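Local coordinates for adhesion and penetration protein autotransporter (Haemophilus influenzae, PDB 3SYJ) that promotes adherence to and invasion of host cells, mediates bacterial aggregation by self-association through its passenger domain, and is probably a serine protease, at residues R554-Y559 with K577-Q582; G573-G578 with T626-N631; L480-H485 with Q508-T513; G541-T546 with L568-G573. All blocks are in the same frame, centred on the assembly; numbering follows the deposited sequence.

Interaction 1: R554-Y559 with K577-Q582; sequences RLNLIY and KGDITQ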
loop_
_atom_site.group_PDB
_atom_site.type_symbol
_atom_site.label_atom_id
_atom_site.label_comp_id
_atom_site.label_asym_id
_atom_site.label_seq_id
_atom_site.Cartn_x
_atom_site.Cartn_y
_atom_site.Cartn_z
ATOM N N ARG A 554 -32.629 1.034 -4.008
ATOM C CA ARG A 554 -31.792 1.471 -5.120
ATOM C C ARG A 554 -32.525 2.533 -5.928
ATOM O O ARG A 554 -33.666 2.332 -6.332
ATOM C CB ARG A 554 -31.417 0.309 -6.052
ATOM C CG ARG A 554 -30.911 -0.963 -5.386
ATOM C CD ARG A 554 -29.393 -0.990 -5.227
ATOM N NE ARG A 554 -28.693 -0.358 -6.340
ATOM C CZ ARG A 554 -27.437 0.073 -6.263
ATOM N NH1 ARG A 554 -26.763 -0.071 -5.129
ATOM N NH2 ARG A 554 -26.856 0.650 -7.307
ATOM N N LEU A 555 -31.856 3.655 -6.162
ATOM C CA LEU A 555 -32.421 4.724 -6.972
ATOM C C LEU A 555 -31.320 5.388 -7.804
ATOM O O LEU A 555 -30.291 5.796 -7.272
ATOM C CB LEU A 555 -33.136 5.740 -6.076
ATOM C CG LEU A 555 -33.726 7.008 -6.699
ATOM C CD1 LEU A 555 -34.796 6.659 -7.709
ATOM C CD2 LEU A 555 -34.297 7.903 -5.611
ATOM N N ASN A 556 -31.535 5.458 -9.116
ATOM C CA ASN A 556 -30.607 6.132 -10.024
ATOM C C ASN A 556 -31.214 7.398 -10.597
ATOM O O ASN A 556 -32.427 7.480 -10.801
ATOM C CB ASN A 556 -30.219 5.212 -11.173
ATOM C CG ASN A 556 -29.666 3.914 -10.690
ATOM O OD1 ASN A 556 -28.594 3.877 -10.095
ATOM N ND2 ASN A 556 -30.400 2.833 -10.917
ATOM N N LEU A 557 -30.353 8.374 -10.865
ATOM C CA LEU A 557 -30.771 9.645 -11.431
ATOM C C LEU A 557 -30.034 9.917 -12.743
ATOM O O LEU A 557 -28.805 9.866 -12.794
ATOM C CB LEU A 557 -30.494 10.770 -10.436
ATOM C CG LEU A 557 -30.698 12.184 -10.963
ATOM C CD1 LEU A 557 -32.183 12.444 -11.216
ATOM C CD2 LEU A 557 -30.109 13.187 -9.988
ATOM N N ILE A 558 -30.788 10.204 -13.798
ATOM C CA ILE A 558 -30.189 10.487 -15.095
ATOM C C ILE A 558 -30.583 11.877 -15.579
ATOM O O ILE A 558 -31.770 12.178 -15.711
ATOM C CB ILE A 558 -30.638 9.478 -16.171
ATOM C CG1 ILE A 558 -30.256 8.049 -15.788
ATOM C CG2 ILE A 558 -30.016 9.823 -17.508
ATOM C CD1 ILE A 558 -31.231 7.374 -14.870
ATOM N N TYR A 559 -29.587 12.723 -15.835
ATOM C CA TYR A 559 -29.829 14.009 -16.471
ATOM C C TYR A 559 -29.448 13.917 -17.948
ATOM O O TYR A 559 -28.284 13.721 -18.292
ATOM C CB TYR A 559 -29.048 15.127 -15.771
ATOM C CG TYR A 559 -29.231 16.485 -16.411
ATOM C CD1 TYR A 559 -30.497 16.971 -16.693
ATOM C CD2 TYR A 559 -28.138 17.281 -16.730
ATOM C CE1 TYR A 559 -30.678 18.208 -17.280
ATOM C CE2 TYR A 559 -28.305 18.526 -17.317
ATOM C CZ TYR A 559 -29.583 18.983 -17.590
ATOM O OH TYR A 559 -29.770 20.218 -18.177
ATOM N N LYS A 577 -28.522 5.271 -3.125
ATOM C CA LYS A 577 -28.014 3.928 -3.306
ATOM C C LYS A 577 -28.161 3.659 -4.799
ATOM O O LYS A 577 -29.144 3.072 -5.246
ATOM C CB LYS A 577 -28.845 2.944 -2.495
ATOM C CG LYS A 577 -28.026 2.051 -1.584
ATOM C CD LYS A 577 -27.577 2.803 -0.333
ATOM C CE LYS A 577 -26.665 1.937 0.539
ATOM N NZ LYS A 577 -26.622 2.398 1.957
ATOM N N GLY A 578 -27.189 4.132 -5.571
ATOM C CA GLY A 578 -27.282 4.147 -7.014
ATOM C C GLY A 578 -26.412 5.257 -7.561
ATOM O O GLY A 578 -25.607 5.840 -6.833
ATOM N N ASP A 579 -26.580 5.565 -8.841
ATOM C CA ASP A 579 -25.687 6.487 -9.516
ATOM C C ASP A 579 -26.399 7.738 -9.975
ATOM O O ASP A 579 -27.626 7.770 -10.061
ATOM C CB ASP A 579 -25.088 5.826 -10.754
ATOM C CG ASP A 579 -24.253 4.621 -10.425
ATOM O OD1 ASP A 579 -23.808 4.499 -9.266
ATOM O OD2 ASP A 579 -24.040 3.798 -11.337
ATOM N N ILE A 580 -25.605 8.760 -10.282
ATOM C CA ILE A 580 -26.076 9.926 -11.010
ATOM C C ILE A 580 -25.325 9.957 -12.333
ATOM O O ILE A 580 -24.087 9.921 -12.360
ATOM C CB ILE A 580 -25.827 11.245 -10.235
ATOM C CG1 ILE A 580 -26.627 11.266 -8.933
ATOM C CG2 ILE A 580 -26.200 12.450 -11.085
ATOM C CD1 ILE A 580 -26.372 12.497 -8.081
ATOM N N THR A 581 -26.086 10.015 -13.423
ATOM C CA THR A 581 -25.536 10.004 -14.776
ATOM C C THR A 581 -25.874 11.279 -15.543
ATOM O O THR A 581 -27.029 11.706 -15.581
ATOM C CB THR A 581 -26.082 8.800 -15.572
ATOM O OG1 THR A 581 -25.686 7.589 -14.919
ATOM C CG2 THR A 581 -25.556 8.812 -17.014
ATOM N N GLN A 582 -24.866 11.882 -16.161
ATOM C CA GLN A 582 -25.097 13.045 -17.007
ATOM C C GLN A 582 -24.633 12.776 -18.439
ATOM O O GLN A 582 -23.495 12.361 -18.669
ATOM C CB GLN A 582 -24.389 14.271 -16.436
ATOM C CG GLN A 582 -24.589 15.524 -17.257
ATOM C CD GLN A 582 -23.817 16.700 -16.702
ATOM O OE1 GLN A 582 -23.080 16.567 -15.726
ATOM N NE2 GLN A 582 -23.977 17.861 -17.325
HETATM O O HOH W 1 -24.258 1.835 -8.450
HETATM O O HOH W 2 -27.414 6.916 -12.949
#
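Strands 555-559 and 579-582 run parallel, their axes 4.7 Å apart at closest approach and 12° from parallel, with L557 beside I580, I558 beside T581 and Y559 beside Q582. Backbone bonds alternate between them: L557 N gives to D579 O, T581 N to L557 O at 2.8 Å, and Y559 N to T581 O. Near the start a side chain takes over. N556 OD1 accepts D579 N at 2.9 Å, in the amide plane on a lone pair, with a nearly straight N-H (163°). The amide nitrogen of N556 bonds to N511, so both ends of this amide are held. This parallel pairing of strands from successive coils is characteristic of the beta-solenoid of the passenger domain. L557 and I580 lie side by side on the buried face, CD2 to CG1 4.1 Å. On the same face Q582 CG meets the edge of the Y559 ring at CD2, 4.0 Å away, and Q582 NE2 bonds to S638 O. The R554 chain bends at chi2 and chi3, which lays its guanidinium over K577 O, 3.5 Å below the plane's centre. A water joins R554 NH2 to D579 OD1. R554 forms a salt bridge with E630, and D579 bonds to N631.

Interaction 2: G573-G578 with T626-N631; sequences GTNLKG and TFKAEN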
loop_
_atom_site.group_PDB
_atom_site.type_symbol
_atom_site.label_atom_id
_atom_site.label_comp_id
_atom_site.label_asym_id
_atom_site.label_seq_id
_atom_site.Cartn_x
_atom_site.Cartn_y
_atom_site.Cartn_z
ATOM N N GLY A 573 -30.336 17.909 -1.806
ATOM C CA GLY A 573 -29.457 16.821 -1.432
ATOM C C GLY A 573 -29.727 15.518 -2.152
ATOM O O GLY A 573 -30.817 15.309 -2.704
ATOM N N THR A 574 -28.715 14.651 -2.161
ATOM C CA THR A 574 -28.878 13.274 -2.611
ATOM C C THR A 574 -28.317 12.319 -1.569
ATOM O O THR A 574 -27.281 12.585 -0.961
ATOM C CB THR A 574 -28.167 12.980 -3.958
ATOM O OG1 THR A 574 -26.751 13.150 -3.813
ATOM C CG2 THR A 574 -28.686 13.879 -5.065
ATOM N N ASN A 575 -29.018 11.209 -1.363
ATOM C CA ASN A 575 -28.490 10.100 -0.586
ATOM C C ASN A 575 -28.754 8.816 -1.354
ATOM O O ASN A 575 -29.530 7.971 -0.918
ATOM C CB ASN A 575 -29.150 10.034 0.788
ATOM C CG ASN A 575 -28.461 9.055 1.709
ATOM O OD1 ASN A 575 -29.097 8.408 2.544
ATOM N ND2 ASN A 575 -27.147 8.935 1.560
ATOM N N LEU A 576 -28.108 8.677 -2.505
ATOM C CA LEU A 576 -28.486 7.645 -3.459
ATOM C C LEU A 576 -27.751 6.335 -3.307
ATOM O O LEU A 576 -26.525 6.283 -3.369
ATOM C CB LEU A 576 -28.302 8.140 -4.889
ATOM C CG LEU A 576 -29.305 9.192 -5.344
ATOM C CD1 LEU A 576 -28.895 9.762 -6.686
ATOM C CD2 LEU A 576 -30.686 8.591 -5.410
ATOM N N LYS A 577 -28.522 5.271 -3.125
ATOM C CA LYS A 577 -28.014 3.928 -3.306
ATOM C C LYS A 577 -28.161 3.659 -4.799
ATOM O O LYS A 577 -29.144 3.072 -5.246
ATOM C CB LYS A 577 -28.845 2.944 -2.495
ATOM C CG LYS A 577 -28.026 2.051 -1.584
ATOM C CD LYS A 577 -27.577 2.803 -0.333
ATOM C CE LYS A 577 -26.665 1.937 0.539
ATOM N NZ LYS A 577 -26.622 2.398 1.957
ATOM N N GLY A 578 -27.189 4.132 -5.571
ATOM C CA GLY A 578 -27.282 4.147 -7.014
ATOM C C GLY A 578 -26.412 5.257 -7.561
ATOM O O GLY A 578 -25.607 5.840 -6.833
ATOM N N THR A 626 -25.007 18.618 1.423
ATOM C CA THR A 626 -24.216 17.418 1.225
ATOM C C THR A 626 -24.845 16.623 0.102
ATOM O O THR A 626 -26.067 16.610 -0.062
ATOM C CB THR A 626 -24.168 16.521 2.481
ATOM O OG1 THR A 626 -25.492 16.092 2.820
ATOM C CG2 THR A 626 -23.566 17.254 3.652
ATOM N N PHE A 627 -24.000 15.972 -0.681
ATOM C CA PHE A 627 -24.470 15.108 -1.744
ATOM C C PHE A 627 -23.745 13.778 -1.665
ATOM O O PHE A 627 -22.553 13.723 -1.363
ATOM C CB PHE A 627 -24.245 15.761 -3.104
ATOM C CG PHE A 627 -25.099 16.970 -3.339
ATOM C CD1 PHE A 627 -26.421 16.833 -3.726
ATOM C CD2 PHE A 627 -24.581 18.245 -3.175
ATOM C CE1 PHE A 627 -27.211 17.946 -3.953
ATOM C CE2 PHE A 627 -25.366 19.362 -3.398
ATOM C CZ PHE A 627 -26.681 19.210 -3.789
ATOM N N LYS A 628 -24.483 12.708 -1.923
ATOM C CA LYS A 628 -23.918 11.373 -1.898
ATOM C C LYS A 628 -24.571 10.459 -2.921
ATOM O O LYS A 628 -25.796 10.419 -3.061
ATOM C CB LYS A 628 -24.055 10.753 -0.509
ATOM C CG LYS A 628 -23.495 9.346 -0.426
ATOM C CD LYS A 628 -23.327 8.901 1.020
ATOM C CE LYS A 628 -22.908 7.434 1.090
ATOM N NZ LYS A 628 -23.081 6.847 2.449
ATOM N N ALA A 629 -23.733 9.731 -3.641
ATOM C CA ALA A 629 -24.194 8.679 -4.515
ATOM C C ALA A 629 -23.099 7.624 -4.539
ATOM O O ALA A 629 -22.012 7.841 -3.997
ATOM C CB ALA A 629 -24.456 9.220 -5.913
ATOM N N GLU A 630 -23.385 6.480 -5.148
ATOM C CA GLU A 630 -22.359 5.468 -5.382
ATOM C C GLU A 630 -21.391 5.938 -6.479
ATOM O O GLU A 630 -20.189 6.052 -6.250
ATOM C CB GLU A 630 -23.000 4.100 -5.685
ATOM C CG GLU A 630 -23.750 3.526 -4.464
ATOM C CD GLU A 630 -24.441 2.181 -4.699
ATOM O OE1 GLU A 630 -24.501 1.705 -5.847
ATOM O OE2 GLU A 630 -24.942 1.596 -3.714
ATOM N N ASN A 631 -21.918 6.243 -7.657
ATOM C CA ASN A 631 -21.079 6.759 -8.728
ATOM C C ASN A 631 -21.666 7.995 -9.377
ATOM O O ASN A 631 -22.885 8.128 -9.500
ATOM C CB ASN A 631 -20.844 5.703 -9.811
ATOM C CG ASN A 631 -20.213 4.434 -9.270
ATOM O OD1 ASN A 631 -18.989 4.272 -9.284
ATOM N ND2 ASN A 631 -21.051 3.524 -8.786
HETATM O O HOH W 3 -26.236 13.496 1.917
#
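K628 N is shared between two hydrogen-bond acceptors of T574: the carbonyl O and the hydroxyl OG1, each at 3.0 Å and each with a bent N-H. The T574 hydroxyl reaches it because chi1 of 63° sets OG1 between the backbone N and the carbonyl carbon. L576 N returns a nearly straight bond (176°) to K628 O at 2.9 Å. E630 N gives to G578 O at 2.9 Å. A water bridges T574 O and T626 OG1. The strands are parallel neighbours in the beta-solenoid, with axes 33° apart. The chain turns a corner at E630, so the wall formed by 626-629 gives way there to another.

Other side chains pack on the buried side. The F627 ring crosses T574 at about a right angle. The polar T574 OG1 lies at the edge of the F627 ring, in its plane, while F627 CE1 comes 3.6 Å from G573 CA. F627 also meets F589 edge-to-face. L576 CB touches A629 CB at 4.1 Å.

Of the longer side chains, K628 is extended and runs alongside N575. The E630 chain passes close to G578, with E630 CB 3.3 Å from G578 O.

Interaction 3: L480-H485 with Q508-T513; sequences LDLNGH and QAANVT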
loop_
_atom_site.group_PDB
_atom_site.type_symbol
_atom_site.label_atom_id
_atom_site.label_comp_id
_atom_site.label_asym_id
_atom_site.label_seq_id
_atom_site.Cartn_x
_atom_site.Cartn_y
_atom_site.Cartn_z
ATOM N N LEU A 480 -42.346 11.217 -2.717
ATOM C CA LEU A 480 -42.770 10.449 -3.872
ATOM C C LEU A 480 -41.958 9.161 -3.839
ATOM O O LEU A 480 -40.751 9.170 -4.099
ATOM C CB LEU A 480 -42.515 11.217 -5.172
ATOM C CG LEU A 480 -42.694 10.411 -6.463
ATOM C CD1 LEU A 480 -44.090 9.813 -6.534
ATOM C CD2 LEU A 480 -42.398 11.243 -7.714
ATOM N N ASP A 481 -42.616 8.063 -3.474
ATOM C CA ASP A 481 -41.969 6.753 -3.409
ATOM C C ASP A 481 -42.215 5.988 -4.702
ATOM O O ASP A 481 -43.304 5.460 -4.928
ATOM C CB ASP A 481 -42.478 5.948 -2.203
ATOM C CG ASP A 481 -41.987 4.503 -2.212
ATOM O OD1 ASP A 481 -40.911 4.234 -2.789
ATOM O OD2 ASP A 481 -42.678 3.633 -1.635
ATOM N N LEU A 482 -41.186 5.940 -5.543
ATOM C CA LEU A 482 -41.254 5.285 -6.841
ATOM C C LEU A 482 -41.524 3.786 -6.729
ATOM O O LEU A 482 -41.963 3.150 -7.691
ATOM C CB LEU A 482 -39.950 5.517 -7.595
ATOM C CG LEU A 482 -39.605 6.987 -7.818
ATOM C CD1 LEU A 482 -38.342 7.066 -8.616
ATOM C CD2 LEU A 482 -40.748 7.675 -8.542
ATOM N N ASN A 483 -41.238 3.224 -5.558
ATOM C CA ASN A 483 -41.561 1.836 -5.280
ATOM C C ASN A 483 -41.211 0.923 -6.444
ATOM O O ASN A 483 -42.043 0.132 -6.890
ATOM C CB ASN A 483 -43.044 1.708 -4.947
ATOM C CG ASN A 483 -43.434 0.299 -4.531
ATOM O OD1 ASN A 483 -42.597 -0.474 -4.063
ATOM N ND2 ASN A 483 -44.711 -0.040 -4.702
ATOM N N GLY A 484 -39.985 1.054 -6.946
ATOM C CA GLY A 484 -39.477 0.171 -7.980
ATOM C C GLY A 484 -39.858 0.558 -9.392
ATOM O O GLY A 484 -39.561 -0.165 -10.339
ATOM N N HIS A 485 -40.520 1.697 -9.545
ATOM C CA HIS A 485 -40.954 2.132 -10.867
ATOM C C HIS A 485 -40.050 3.237 -11.392
ATOM O O HIS A 485 -39.275 3.823 -10.641
ATOM C CB HIS A 485 -42.402 2.619 -10.816
ATOM C CG HIS A 485 -43.399 1.528 -10.586
ATOM N ND1 HIS A 485 -43.742 1.085 -9.326
ATOM C CD2 HIS A 485 -44.128 0.790 -11.456
ATOM C CE1 HIS A 485 -44.639 0.120 -9.431
ATOM N NE2 HIS A 485 -44.893 -0.075 -10.713
ATOM N N GLN A 508 -36.720 -3.994 -5.997
ATOM C CA GLN A 508 -36.611 -3.462 -7.347
ATOM C C GLN A 508 -36.010 -2.062 -7.357
ATOM O O GLN A 508 -36.442 -1.195 -6.606
ATOM C CB GLN A 508 -37.984 -3.428 -8.008
ATOM C CG GLN A 508 -38.498 -4.779 -8.433
ATOM C CD GLN A 508 -39.596 -4.655 -9.457
ATOM O OE1 GLN A 508 -39.560 -5.299 -10.507
ATOM N NE2 GLN A 508 -40.575 -3.797 -9.173
ATOM N N ALA A 509 -35.022 -1.841 -8.215
ATOM C CA ALA A 509 -34.442 -0.514 -8.372
ATOM C C ALA A 509 -35.429 0.433 -9.058
ATOM O O ALA A 509 -36.473 0.007 -9.551
ATOM C CB ALA A 509 -33.148 -0.585 -9.157
ATOM N N ALA A 510 -35.100 1.720 -9.070
ATOM C CA ALA A 510 -35.932 2.723 -9.726
ATOM C C ALA A 510 -35.056 3.767 -10.412
ATOM O O ALA A 510 -33.928 4.011 -9.990
ATOM C CB ALA A 510 -36.874 3.381 -8.719
ATOM N N ASN A 511 -35.561 4.364 -11.484
ATOM C CA ASN A 511 -34.827 5.432 -12.150
ATOM C C ASN A 511 -35.673 6.686 -12.316
ATOM O O ASN A 511 -36.850 6.600 -12.643
ATOM C CB ASN A 511 -34.331 4.975 -13.519
ATOM C CG ASN A 511 -33.501 3.708 -13.447
ATOM O OD1 ASN A 511 -32.597 3.584 -12.619
ATOM N ND2 ASN A 511 -33.810 2.756 -14.318
ATOM N N VAL A 512 -35.072 7.847 -12.072
ATOM C CA VAL A 512 -35.686 9.109 -12.453
ATOM C C VAL A 512 -34.829 9.751 -13.531
ATOM O O VAL A 512 -33.635 9.977 -13.341
ATOM C CB VAL A 512 -35.805 10.097 -11.268
ATOM C CG1 VAL A 512 -36.625 11.319 -11.673
ATOM C CG2 VAL A 512 -36.433 9.430 -10.068
ATOM N N THR A 513 -35.441 10.038 -14.670
ATOM C CA THR A 513 -34.747 10.745 -15.734
ATOM C C THR A 513 -35.287 12.172 -15.828
ATOM O O THR A 513 -36.492 12.392 -15.774
ATOM C CB THR A 513 -34.895 10.000 -17.081
ATOM O OG1 THR A 513 -34.421 8.653 -16.928
ATOM C CG2 THR A 513 -34.107 10.691 -18.194
#
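L482 reaches from its turn to A510 and V512 of the neighbouring segment. L482 CB rests 3.9 Å from A510 CB. Its CG lies anti to the carbonyl carbon (chi1 -58°) and the chain then extends (chi2 -178°), which carries CD1 to V512. L482 CD1 and V512 CG2 are tight at 3.4 Å, and the two side chains cross at about a right angle. V512 offers CG2 because CG1 takes the place anti to the backbone N (chi1 -172°).

The type I' turn from L482 to H485 is a corner of the passenger beta-helix, closed by H485 N to L482 O at 2.8 Å. It meets strand 510-514 of the following coil. The H485 ring turns its edge back: H485 ND1 gives L482 O a second bond at 3.2 Å, in the ring plane. D481 OD1 accepts N483 N, an Asx turn. G484 CA approaches A509 O at 3.4 Å as a C-H...O contact.

No hydrogen bond joins the two segments; G484 O and A509 O, 3.2 Å apart, are two acceptors. Several polar groups bond within the turn or elsewhere, such as N511 to N556. The contact therefore rests mainly on apolar side chains.

Interaction 4: G541-T546 with L568-G573; sequences GWFGET and LLLSGG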
loop_
_atom_site.group_PDB
_atom_site.type_symbol
_atom_site.label_atom_id
_atom_site.label_comp_id
_atom_site.label_asym_id
_atom_site.label_seq_id
_atom_site.Cartn_x
_atom_site.Cartn_y
_atom_site.Cartn_z
ATOM N N GLY A 541 -35.082 19.812 -3.726
ATOM C CA GLY A 541 -35.321 18.731 -2.786
ATOM C C GLY A 541 -34.273 17.633 -2.719
ATOM O O GLY A 541 -33.096 17.847 -3.039
ATOM N N TRP A 542 -34.723 16.453 -2.290
ATOM C CA TRP A 542 -33.863 15.291 -2.085
ATOM C C TRP A 542 -34.107 14.161 -3.088
ATOM O O TRP A 542 -35.243 13.927 -3.515
ATOM C CB TRP A 542 -34.042 14.737 -0.662
ATOM C CG TRP A 542 -33.258 15.491 0.353
ATOM C CD1 TRP A 542 -33.656 16.607 1.030
ATOM C CD2 TRP A 542 -31.932 15.200 0.800
ATOM N NE1 TRP A 542 -32.660 17.028 1.869
ATOM C CE2 TRP A 542 -31.588 16.183 1.748
ATOM C CE3 TRP A 542 -31.000 14.206 0.488
ATOM C CZ2 TRP A 542 -30.350 16.201 2.395
ATOM C CZ3 TRP A 542 -29.770 14.221 1.131
ATOM C CH2 TRP A 542 -29.455 15.217 2.071
ATOM N N PHE A 543 -33.024 13.480 -3.458
ATOM C CA PHE A 543 -33.080 12.197 -4.159
ATOM C C PHE A 543 -32.519 11.123 -3.243
ATOM O O PHE A 543 -31.337 11.136 -2.915
ATOM C CB PHE A 543 -32.265 12.238 -5.450
ATOM C CG PHE A 543 -32.897 13.051 -6.535
ATOM C CD1 PHE A 543 -34.009 12.578 -7.208
ATOM C CD2 PHE A 543 -32.385 14.287 -6.883
ATOM C CE1 PHE A 543 -34.603 13.322 -8.205
ATOM C CE2 PHE A 543 -32.973 15.042 -7.889
ATOM C CZ PHE A 543 -34.083 14.558 -8.551
ATOM N N GLY A 544 -33.368 10.202 -2.812
ATOM C CA GLY A 544 -32.937 9.171 -1.889
ATOM C C GLY A 544 -33.526 9.425 -0.519
ATOM O O GLY A 544 -33.832 10.565 -0.162
ATOM N N GLU A 545 -33.694 8.361 0.252
ATOM C CA GLU A 545 -34.287 8.468 1.570
ATOM C C GLU A 545 -33.225 8.841 2.594
ATOM O O GLU A 545 -32.151 8.240 2.632
ATOM C CB GLU A 545 -34.955 7.148 1.951
ATOM C CG GLU A 545 -35.554 7.145 3.343
ATOM C CD GLU A 545 -36.642 8.189 3.510
ATOM O OE1 GLU A 545 -37.702 8.065 2.856
ATOM O OE2 GLU A 545 -36.436 9.135 4.298
ATOM N N THR A 546 -33.515 9.838 3.422
ATOM C CA THR A 546 -32.575 10.239 4.464
ATOM C C THR A 546 -32.928 9.646 5.826
ATOM O O THR A 546 -32.077 9.568 6.707
ATOM C CB THR A 546 -32.501 11.766 4.607
ATOM O OG1 THR A 546 -33.829 12.302 4.650
ATOM C CG2 THR A 546 -31.739 12.376 3.434
ATOM N N LEU A 568 -29.269 21.964 -15.059
ATOM C CA LEU A 568 -30.037 21.415 -13.956
ATOM C C LEU A 568 -29.349 21.795 -12.649
ATOM O O LEU A 568 -28.190 21.452 -12.419
ATOM C CB LEU A 568 -30.145 19.889 -14.075
ATOM C CG LEU A 568 -30.794 19.117 -12.916
ATOM C CD1 LEU A 568 -32.160 19.684 -12.549
ATOM C CD2 LEU A 568 -30.909 17.623 -13.258
ATOM N N LEU A 569 -30.065 22.517 -11.800
ATOM C CA LEU A 569 -29.523 22.902 -10.513
ATOM C C LEU A 569 -30.080 22.003 -9.419
ATOM O O LEU A 569 -31.295 21.877 -9.267
ATOM C CB LEU A 569 -29.848 24.369 -10.214
ATOM C CG LEU A 569 -29.660 24.846 -8.766
ATOM C CD1 LEU A 569 -28.210 24.703 -8.323
ATOM C CD2 LEU A 569 -30.139 26.292 -8.594
ATOM N N LEU A 570 -29.188 21.368 -8.670
ATOM C CA LEU A 570 -29.590 20.619 -7.487
ATOM C C LEU A 570 -29.085 21.355 -6.251
ATOM O O LEU A 570 -27.875 21.450 -6.024
ATOM C CB LEU A 570 -29.028 19.196 -7.537
ATOM C CG LEU A 570 -29.385 18.437 -8.816
ATOM C CD1 LEU A 570 -28.620 17.128 -8.917
ATOM C CD2 LEU A 570 -30.881 18.193 -8.877
ATOM N N SER A 571 -30.004 21.886 -5.453
ATOM C CA SER A 571 -29.599 22.711 -4.325
ATOM C C SER A 571 -30.023 22.106 -2.999
ATOM O O SER A 571 -29.869 22.732 -1.954
ATOM C CB SER A 571 -30.171 24.125 -4.458
ATOM O OG SER A 571 -31.585 24.101 -4.329
ATOM N N GLY A 572 -30.562 20.892 -3.047
ATOM C CA GLY A 572 -31.034 20.230 -1.843
ATOM C C GLY A 572 -30.087 19.141 -1.378
ATOM O O GLY A 572 -29.133 19.401 -0.645
ATOM N N GLY A 573 -30.336 17.909 -1.806
ATOM C CA GLY A 573 -29.457 16.821 -1.432
ATOM C C GLY A 573 -29.727 15.518 -2.152
ATOM O O GLY A 573 -30.817 15.309 -2.704
HETATM O O HOH W 4 -31.484 19.032 -5.180
#
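G541 O is gripped by two donors. G573 N reaches G541 O at 3.0 Å from above the carbonyl plane, and a water donates to G541 O at 2.9 Å. The same water accepts from G572 N, so it bridges the two backbones. G572 CA adds a C-H...O contact to this oxygen. The second direct backbone bond runs the other way across the pair: F543 N gives to G573 O at 3.0 Å, tilted 17° from the carbonyl plane. W542 CA also points a C-H at G573 O. Together these bonds set W542 beside G573 as a parallel pair.

The W542 side chain folds over its partner. With chi1 at -81°, CG stands beside the backbone N, and the indole swings across the glycine backbone. G573 CA sits 3.5 Å from the centroid of the W542 six-membered ring, only 8° off the ring normal, a CH-pi contact. T546 CG2 touches the opposite face, near its rim, so the ring is held between a glycine and a methyl group. G573, lacking a side chain, lets the indole come this close.

F543 points to the other side of the strand. L570 CD2 meets its ring at the edge, in plane, 3.9 Å from F543 CE2, and the two side chains cross at about a right angle. Y539 meets the F543 ring, and I501 and L576 also touch F543. L570 in turn packs on L587 and F589. Parallel strands of successive coils, with apolar residues such as F543 and L570 packed inside, are typical of the right-handed beta-helix of autotransporter passenger domains.

All four interactions lie in the beta-helical part of the passenger domain, away from the probable protease active site. Interaction 3 comes first along the chain. Interactions 4 and 1 then alternate their segments, and interaction 2 begins where 4 ends, sharing G573. Interactions 1 and 2 share K577 and G578; their centres are 8 Å apart, and they touch. Interactions 2 and 4 both use strand 567-575, which pairs with 542-543 and with 622-629. Strand 510-514 of interaction 3 pairs with 555-559 of interaction 1. Interactions 3 and 4 do not touch. Contacts from coil to coil thus build one continuous rod.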